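Local coordinates for protein EF0056 (Enterococcus faecalis, PDB 6ORI) that is of unknown molecular function but, as an enterococcal surface protein with immunoglobulin-like folding, probably takes part in biofilm formation, at residues V290-A295 / P339-Y344; Y12-N17 / E185-F190; G319-T322 / K328-D331. All coordinates share one frame; numbering follows the deposited sequence.

Interaction 1 of 3, residues V290-A295 / P339-Y344; sequences VAYNVA and PIVVRY
Arg343 reaches from a central strand of the five-stranded sheet, part of a beta sandwich consistent with an immunoglobulin-like domain. It ends at the backbone of segment 290-295, part of the loop between strands 277-284 and 300-304.

The polar part of the contact runs from a guanidinium to main-chain carbonyls. Arg343 NH2 gives the main bond, 2.7 Å to Val294 O with an N-H...O angle of 159°. The donor lies in the carbonyl plane of Val294. That oxygen in turn lies near the guanidinium plane, so it is met at the guanidinium edge. Arg343 NH1 adds two weak bonds: one to the same Val294 O, and one of 3.3 Å to Ala295 O. The Arg343 chain runs out extended through its first two torsions and bends at chi3 (-65°), which turns the guanidinium toward the loop. NE makes a salt bridge with Asp243 on the adjacent strand. Asp243 thus helps to fix the rotation of the group and probably balances its charge.

The van der Waals contacts are sparse. The hydroxyl end of Tyr292 approaches the CG2 branch of Val341 at an angle. The Tyr292 OH is also hydrogen-bonded to Lys245 NZ. Val294 CB lies 4.0 Å from Arg343 NH2, alongside the nitrogen that bonds to Val294 O.

The loop is also held by other bonds. The backbone of Tyr292 bonds with Tyr29, which ties the loop to the chain just before strand 31-38. Within the loop, Asn293 forms an Asx turn: its OD1 accepts from Ala295 N at 2.9 Å, with the donor tilted 35° from the amide carbonyl plane.

Interaction 2 of 3, residues Y12-N17 / E185-F190; sequences YSASGN and ESTGYF
Ala14 CB rests against the side chain of Thr187, 3.7 Å from OG1 and about 4.0 Å from CB. The next residue takes the other branch: Ser15 OG is 3.5 Å from Thr187 CG2. With chi1 at -62°, Thr187 OG1 lies beside the backbone N and meets Ala14 CB, while the methyl, anti to that N, meets Ser15.

Water completes the polar side. One molecule donates to Ala14 O and accepts from Thr187 OG1, 2.8 Å away. A second accepts from Ala14 N and donates to Glu185 OE1. Two more lie between Ser15 OG and Thr187 O, the nearer of them 2.7 Å from Thr187 O. Ser15 OG also bonds to Tyr397 O, and Glu185 OE1 has a salt bridge to Arg168. Both groups are therefore held from outside the contact as well.

Segment 12-17 is tightly folded. Gly16 N bonds to Ser13 O at 2.9 Å, and Asn17 N bonds to Ala14 O. Backbone bonds from Ser15 to Thr218 and Tyr399 fasten it to the second half of the chain. The arrangement is that of two overlapping beta turns, type II then type I', packed directly on Thr187 of the strand, with four bridging waters around that contact.

Interaction 3 of 3, residues G319-T322 / K328-D331; sequences GSIT and KLID
Ile321 meets a single methyl of Leu329, its CD1. From its beta carbon outward, the isoleucine lays one flank against this methyl. Ile321 CB stands back, 4.6 Å from Leu329 CD1. The branch methyl CG2 is nearer, at 4.2 Å from the same carbon. Along the longer arm, CG1 makes the closest approach, 3.9 Å from Leu329 CD1. The tip, Ile321 CD1, is 4.0 Å from it. Three of the four side-chain carbons thus lie at van der Waals distance from a single methyl. The arm gets there because CG1 is anti to the backbone N (chi1 -172°). The branch methyl then takes the place between N and the carbonyl carbon.

On the other side of the contact, the CB of Leu329 is directed toward the strand. Its CD1 also lies 3.9 Å from Thr322 O, so the methyl sits beside the strand backbone as well as the Ile321 side chain. The two side chains cross at an angle rather than lying alongside each other. The CB of Thr322 is directed away, and its OG1 bonds to Trp263 O.

Segment 319-322 lies on an outermost strand of the four-stranded sheet. It pairs with strand 264-269 through backbone bonds from Gly319 to Tyr267 and from Ile321 to Ala265. Segment 328-331 belongs to the connection that leads on to strand 340-348 of the facing five-stranded sheet. Met282 touches both Ile321 and Leu329, and Val302 touches Leu329. The pair therefore lies between the two sheets, at one edge of the sandwich.

The side-chain pair is aliphatic, and the one polar atom touched, Thr322 O, meets only a methyl. The two segments share no hydrogen bond. The contact buries about 98 Å², and its fit depends on the shape of the aliphatic groups.

How the interactions relate
Interactions 1 and 3 belong to the same sandwich and touch, although their centres are 16 Å apart. Ile330 CG2 packs 3.8 Å from Ile340 CG2 and 3.9 Å from Val342 CG2. The connection in interaction 3 thus leans on the strand whose other residues carry interaction 1. Strands 318-322 and 340-348 also follow each other in the chain. Interaction 2 stands apart. Its nearest atoms are about 7 Å from interaction 1 and about 16 Å from interaction 3. The Ser15 side chain of interaction 2 is about 11 Å from the bound calcium. That ion is bound by Ser162, Gly372, Asp374, Leu400 and Asp402.

Interaction 1 of 3, residues V290-A295 / P339-Y344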
loop_
_atom_site.group_PDB
_atom_site.type_symbol
_atom_site.label_atom_id
_atom_site.label_comp_id
_atom_site.label_asym_id
_atom_site.label_seq_id
_atom_site.Cartn_x
_atom_site.Cartn_y
_atom_site.Cartn_z
ATOM N N VAL A 290 10.049 -2.095 18.260
ATOM C CA VAL A 290 9.041 -1.727 19.256
ATOM C C VAL A 290 8.438 -0.374 18.894
ATOM O O VAL A 290 9.155 0.542 18.504
ATOM C CB VAL A 290 9.674 -1.607 20.657
ATOM C CG1 VAL A 290 8.624 -1.238 21.702
ATOM C CG2 VAL A 290 10.370 -2.908 21.033
ATOM N N ALA A 291 7.121 -0.255 19.032
ATOM C CA ALA A 291 6.433 1.003 18.800
ATOM C C ALA A 291 6.677 1.470 17.369
ATOM O O ALA A 291 7.245 2.536 17.119
ATOM C CB ALA A 291 6.838 2.049 19.804
ATOM N N TYR A 292 6.243 0.640 16.436
ATOM C CA TYR A 292 6.248 0.967 15.017
ATOM C C TYR A 292 5.655 2.341 14.762
ATOM O O TYR A 292 4.508 2.608 15.106
ATOM C CB TYR A 292 5.443 -0.100 14.268
ATOM C CG TYR A 292 5.492 0.021 12.771
ATOM C CD1 TYR A 292 6.573 -0.473 12.045
ATOM C CD2 TYR A 292 4.462 0.639 12.071
ATOM C CE1 TYR A 292 6.617 -0.354 10.660
ATOM C CE2 TYR A 292 4.512 0.773 10.699
ATOM C CZ TYR A 292 5.587 0.264 10.003
ATOM O OH TYR A 292 5.630 0.394 8.619
ATOM N N ASN A 293 6.443 3.203 14.118
ATOM C CA ASN A 293 6.070 4.596 13.896
ATOM C C ASN A 293 6.749 5.059 12.627
ATOM O O ASN A 293 8.014 5.095 12.539
ATOM C CB ASN A 293 6.497 5.480 15.072
ATOM C CG ASN A 293 6.115 6.957 14.883
ATOM O OD1 ASN A 293 6.394 7.549 13.852
ATOM N ND2 ASN A 293 5.517 7.553 15.904
ATOM N N VAL A 294 5.929 5.410 11.645
ATOM C CA VAL A 294 6.425 5.914 10.381
ATOM C C VAL A 294 5.820 7.296 10.113
ATOM O O VAL A 294 5.605 7.689 8.969
ATOM C CB VAL A 294 6.155 4.909 9.218
ATOM C CG1 VAL A 294 6.950 3.626 9.440
ATOM C CG2 VAL A 294 4.687 4.606 9.082
ATOM N N ALA A 295 5.582 8.068 11.168
ATOM C CA ALA A 295 5.128 9.446 10.996
ATOM C C ALA A 295 6.149 10.240 10.174
ATOM O O ALA A 295 7.325 9.907 10.130
ATOM C CB ALA A 295 4.943 10.105 12.339
ATOM N N PRO A 339 9.756 -4.985 7.514
ATOM C CA PRO A 339 9.556 -4.369 6.197
ATOM C C PRO A 339 10.361 -3.096 6.033
ATOM O O PRO A 339 10.951 -2.553 6.974
ATOM C CB PRO A 339 8.063 -4.035 6.182
ATOM C CG PRO A 339 7.715 -3.883 7.623
ATOM C CD PRO A 339 8.566 -4.876 8.368
ATOM N N ILE A 340 10.377 -2.642 4.795
ATOM C CA ILE A 340 11.096 -1.451 4.379
ATOM C C ILE A 340 10.101 -0.415 3.897
ATOM O O ILE A 340 9.150 -0.745 3.194
ATOM C CB ILE A 340 12.039 -1.806 3.225
ATOM C CG1 ILE A 340 13.092 -2.818 3.699
ATOM C CG2 ILE A 340 12.644 -0.547 2.607
ATOM C CD1 ILE A 340 13.844 -3.505 2.599
ATOM N N VAL A 341 10.318 0.841 4.248
ATOM C CA VAL A 341 9.532 1.953 3.727
ATOM C C VAL A 341 10.485 2.959 3.104
ATOM O O VAL A 341 11.417 3.413 3.783
ATOM C CB VAL A 341 8.680 2.631 4.818
ATOM C CG1 VAL A 341 7.951 3.838 4.271
ATOM C CG2 VAL A 341 7.674 1.657 5.387
ATOM N N VAL A 342 10.252 3.262 1.832
ATOM C CA VAL A 342 10.962 4.303 1.080
ATOM C C VAL A 342 9.944 5.397 0.890
ATOM O O VAL A 342 8.863 5.144 0.380
ATOM C CB VAL A 342 11.441 3.756 -0.281
ATOM C CG1 VAL A 342 12.160 4.836 -1.084
ATOM C CG2 VAL A 342 12.359 2.540 -0.070
ATOM N N ARG A 343 10.276 6.612 1.300
ATOM C CA ARG A 343 9.321 7.711 1.263
ATOM C C ARG A 343 9.739 8.762 0.240
ATOM O O ARG A 343 10.900 9.222 0.237
ATOM C CB ARG A 343 9.180 8.317 2.665
ATOM C CG ARG A 343 8.368 9.598 2.672
ATOM C CD ARG A 343 8.002 9.972 4.085
ATOM N NE ARG A 343 7.117 8.963 4.658
ATOM C CZ ARG A 343 6.988 8.684 5.951
ATOM N NH1 ARG A 343 7.696 9.330 6.854
ATOM N NH2 ARG A 343 6.160 7.718 6.336
ATOM N N TYR A 344 8.791 9.175 -0.600
ATOM C CA TYR A 344 8.985 10.257 -1.545
ATOM C C TYR A 344 8.044 11.395 -1.209
ATOM O O TYR A 344 6.831 11.192 -0.970
ATOM C CB TYR A 344 8.737 9.762 -2.971
ATOM C CG TYR A 344 9.608 8.598 -3.349
ATOM C CD1 TYR A 344 10.971 8.772 -3.552
ATOM C CD2 TYR A 344 9.080 7.333 -3.539
ATOM C CE1 TYR A 344 11.776 7.751 -3.884
ATOM C CE2 TYR A 344 9.899 6.271 -3.882
ATOM C CZ TYR A 344 11.239 6.495 -4.073
ATOM O OH TYR A 344 12.119 5.514 -4.420
#

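Interaction 2 of 3, residues Y12-N17 / E185-F190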
loop_
_atom_site.group_PDB
_atom_site.type_symbol
_atom_site.label_atom_id
_atom_site.label_comp_id
_atom_site.label_asym_id
_atom_site.label_seq_id
_atom_site.Cartn_x
_atom_site.Cartn_y
_atom_site.Cartn_z
ATOM N N TYR A 12 -6.743 14.253 5.188
ATOM C CA TYR A 12 -5.431 13.663 5.462
ATOM C C TYR A 12 -5.476 12.142 5.388
ATOM O O TYR A 12 -4.562 11.478 5.865
ATOM C CB TYR A 12 -4.923 14.095 6.849
ATOM C CG TYR A 12 -4.729 15.588 6.980
ATOM C CD1 TYR A 12 -3.657 16.218 6.366
ATOM C CD2 TYR A 12 -5.616 16.367 7.710
ATOM C CE1 TYR A 12 -3.471 17.581 6.466
ATOM C CE2 TYR A 12 -5.438 17.740 7.815
ATOM C CZ TYR A 12 -4.363 18.338 7.194
ATOM O OH TYR A 12 -4.172 19.698 7.292
ATOM N N SER A 13 -6.530 11.589 4.791
ATOM C CA SER A 13 -6.684 10.139 4.681
ATOM C C SER A 13 -5.811 9.549 3.573
ATOM O O SER A 13 -5.475 10.222 2.584
ATOM C CB SER A 13 -8.144 9.773 4.411
ATOM O OG SER A 13 -8.975 10.172 5.491
ATOM N N ALA A 14 -5.472 8.276 3.719
ATOM C CA ALA A 14 -4.675 7.604 2.701
ATOM C C ALA A 14 -5.449 7.640 1.392
ATOM O O ALA A 14 -6.670 7.386 1.365
ATOM C CB ALA A 14 -4.360 6.181 3.121
ATOM N N SER A 15 -4.758 8.002 0.317
ATOM C CA SER A 15 -5.346 8.122 -1.015
ATOM C C SER A 15 -6.430 9.200 -1.094
ATOM O O SER A 15 -7.131 9.267 -2.080
ATOM C CB SER A 15 -5.883 6.766 -1.514
ATOM O OG SER A 15 -4.851 5.783 -1.607
ATOM N N GLY A 16 -6.555 10.045 -0.072
ATOM C CA GLY A 16 -7.610 11.056 -0.075
ATOM C C GLY A 16 -9.004 10.457 -0.058
ATOM O O GLY A 16 -9.968 11.118 -0.445
ATOM N N ASN A 17 -9.112 9.208 0.386
ATOM C CA ASN A 17 -10.380 8.494 0.395
ATOM C C ASN A 17 -11.353 9.243 1.284
ATOM O O ASN A 17 -11.034 9.569 2.425
ATOM C CB ASN A 17 -10.148 7.069 0.897
ATOM C CG ASN A 17 -11.400 6.234 0.880
ATOM O OD1 ASN A 17 -12.134 6.217 -0.106
ATOM N ND2 ASN A 17 -11.650 5.528 1.974
ATOM N N GLU A 185 -2.030 0.178 8.181
ATOM C CA GLU A 185 -3.110 0.352 7.243
ATOM C C GLU A 185 -2.550 0.506 5.840
ATOM O O GLU A 185 -1.482 1.111 5.634
ATOM C CB GLU A 185 -3.982 1.548 7.587
ATOM C CG GLU A 185 -3.376 2.895 7.473
ATOM C CD GLU A 185 -4.428 3.967 7.638
ATOM O OE1 GLU A 185 -5.261 4.148 6.715
ATOM O OE2 GLU A 185 -4.438 4.616 8.700
ATOM N N SER A 186 -3.266 -0.025 4.872
ATOM C CA SER A 186 -2.858 0.061 3.493
ATOM C C SER A 186 -4.082 0.257 2.640
ATOM O O SER A 186 -5.060 -0.471 2.783
ATOM C CB SER A 186 -2.134 -1.209 3.123
ATOM O OG SER A 186 -1.650 -1.118 1.799
ATOM N N THR A 187 -4.029 1.252 1.754
ATOM C CA THR A 187 -5.114 1.583 0.828
ATOM C C THR A 187 -4.584 1.496 -0.593
ATOM O O THR A 187 -3.606 2.204 -0.920
ATOM C CB THR A 187 -5.659 2.993 1.084
ATOM O OG1 THR A 187 -6.215 3.070 2.400
ATOM C CG2 THR A 187 -6.741 3.376 0.060
ATOM N N GLY A 188 -5.216 0.653 -1.419
ATOM C CA GLY A 188 -4.784 0.421 -2.788
ATOM C C GLY A 188 -5.974 0.299 -3.715
ATOM O O GLY A 188 -7.075 0.654 -3.325
ATOM N N TYR A 189 -5.724 -0.150 -4.936
ATOM C CA TYR A 189 -6.779 -0.329 -5.912
ATOM C C TYR A 189 -6.639 -1.608 -6.680
ATOM O O TYR A 189 -5.545 -2.126 -6.853
ATOM C CB TYR A 189 -6.924 0.878 -6.857
ATOM C CG TYR A 189 -5.759 1.081 -7.805
ATOM C CD1 TYR A 189 -4.601 1.737 -7.398
ATOM C CD2 TYR A 189 -5.806 0.604 -9.098
ATOM C CE1 TYR A 189 -3.538 1.909 -8.268
ATOM C CE2 TYR A 189 -4.753 0.772 -9.973
ATOM C CZ TYR A 189 -3.630 1.426 -9.551
ATOM O OH TYR A 189 -2.575 1.580 -10.438
ATOM N N PHE A 190 -7.766 -2.173 -7.095
ATOM C CA PHE A 190 -7.758 -3.364 -7.917
ATOM C C PHE A 190 -7.301 -3.066 -9.327
ATOM O O PHE A 190 -7.784 -2.139 -9.959
ATOM C CB PHE A 190 -9.169 -3.990 -7.954
ATOM C CG PHE A 190 -9.640 -4.566 -6.635
ATOM C CD1 PHE A 190 -9.344 -5.862 -6.285
ATOM C CD2 PHE A 190 -10.423 -3.803 -5.773
ATOM C CE1 PHE A 190 -9.798 -6.378 -5.075
ATOM C CE2 PHE A 190 -10.886 -4.334 -4.577
ATOM C CZ PHE A 190 -10.576 -5.628 -4.249
HETATM O O HOH W 1 -7.629 5.390 3.000
HETATM O O HOH W 2 -6.268 6.767 6.017
HETATM O O HOH W 3 -2.932 5.236 0.172
HETATM O O HOH W 4 -2.718 3.878 -2.882
#

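Interaction 3 of 3, residues G319-T322 / K328-D331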
loop_
_atom_site.group_PDB
_atom_site.type_symbol
_atom_site.label_atom_id
_atom_site.label_comp_id
_atom_site.label_asym_id
_atom_site.label_seq_id
_atom_site.Cartn_x
_atom_site.Cartn_y
_atom_site.Cartn_z
ATOM N N GLY A 319 11.327 8.808 -12.357
ATOM C CA GLY A 319 12.685 9.068 -11.966
ATOM C C GLY A 319 13.240 7.872 -11.226
ATOM O O GLY A 319 12.526 6.919 -10.905
ATOM N N SER A 320 14.543 7.913 -11.000
ATOM C CA SER A 320 15.228 6.900 -10.247
ATOM C C SER A 320 16.482 7.464 -9.636
ATOM O O SER A 320 16.970 8.507 -10.055
ATOM C CB SER A 320 15.561 5.699 -11.121
ATOM O OG SER A 320 16.543 6.020 -12.091
ATOM N N ILE A 321 16.980 6.768 -8.632
ATOM C CA ILE A 321 18.210 7.143 -7.955
ATOM C C ILE A 321 18.918 5.888 -7.507
ATOM O O ILE A 321 18.295 4.896 -7.198
ATOM C CB ILE A 321 17.973 8.105 -6.784
ATOM C CG1 ILE A 321 19.325 8.611 -6.243
ATOM C CG2 ILE A 321 17.068 7.441 -5.730
ATOM C CD1 ILE A 321 19.225 9.866 -5.438
ATOM N N THR A 322 20.241 5.945 -7.545
ATOM C CA THR A 322 21.071 4.889 -7.003
ATOM C C THR A 322 22.157 5.497 -6.115
ATOM O O THR A 322 22.265 6.727 -5.971
ATOM C CB THR A 322 21.680 4.029 -8.106
ATOM O OG1 THR A 322 22.279 2.875 -7.510
ATOM C CG2 THR A 322 22.747 4.761 -8.884
ATOM N N LYS A 328 22.756 4.001 2.165
ATOM C CA LYS A 328 22.786 5.409 2.558
ATOM C C LYS A 328 21.421 6.069 2.293
ATOM O O LYS A 328 21.077 7.081 2.922
ATOM C CB LYS A 328 23.886 6.145 1.800
ATOM C CG LYS A 328 25.285 5.752 2.236
ATOM C CD LYS A 328 26.333 6.629 1.559
ATOM C CE LYS A 328 27.175 5.841 0.584
ATOM N NZ LYS A 328 27.890 6.709 -0.398
ATOM N N LEU A 329 20.661 5.521 1.346
ATOM C CA LEU A 329 19.379 6.122 0.957
ATOM C C LEU A 329 18.162 5.371 1.480
ATOM O O LEU A 329 17.101 5.974 1.703
ATOM C CB LEU A 329 19.244 6.214 -0.550
ATOM C CG LEU A 329 20.350 6.929 -1.306
ATOM C CD1 LEU A 329 20.003 7.059 -2.756
ATOM C CD2 LEU A 329 20.635 8.305 -0.713
ATOM N N ILE A 330 18.297 4.059 1.640
ATOM C CA ILE A 330 17.174 3.208 2.042
ATOM C C ILE A 330 17.591 2.391 3.253
ATOM O O ILE A 330 18.659 1.801 3.247
ATOM C CB ILE A 330 16.773 2.247 0.906
ATOM C CG1 ILE A 330 16.261 3.017 -0.318
ATOM C CG2 ILE A 330 15.753 1.194 1.382
ATOM C CD1 ILE A 330 16.033 2.140 -1.577
ATOM N N ASP A 331 16.736 2.350 4.276
ATOM C CA ASP A 331 16.966 1.462 5.404
ATOM C C ASP A 331 16.347 0.118 5.009
ATOM O O ASP A 331 15.128 -0.056 5.008
ATOM C CB ASP A 331 16.378 2.016 6.700
ATOM C CG ASP A 331 16.792 1.201 7.911
ATOM O OD1 ASP A 331 16.998 -0.018 7.783
ATOM O OD2 ASP A 331 16.917 1.781 9.010
#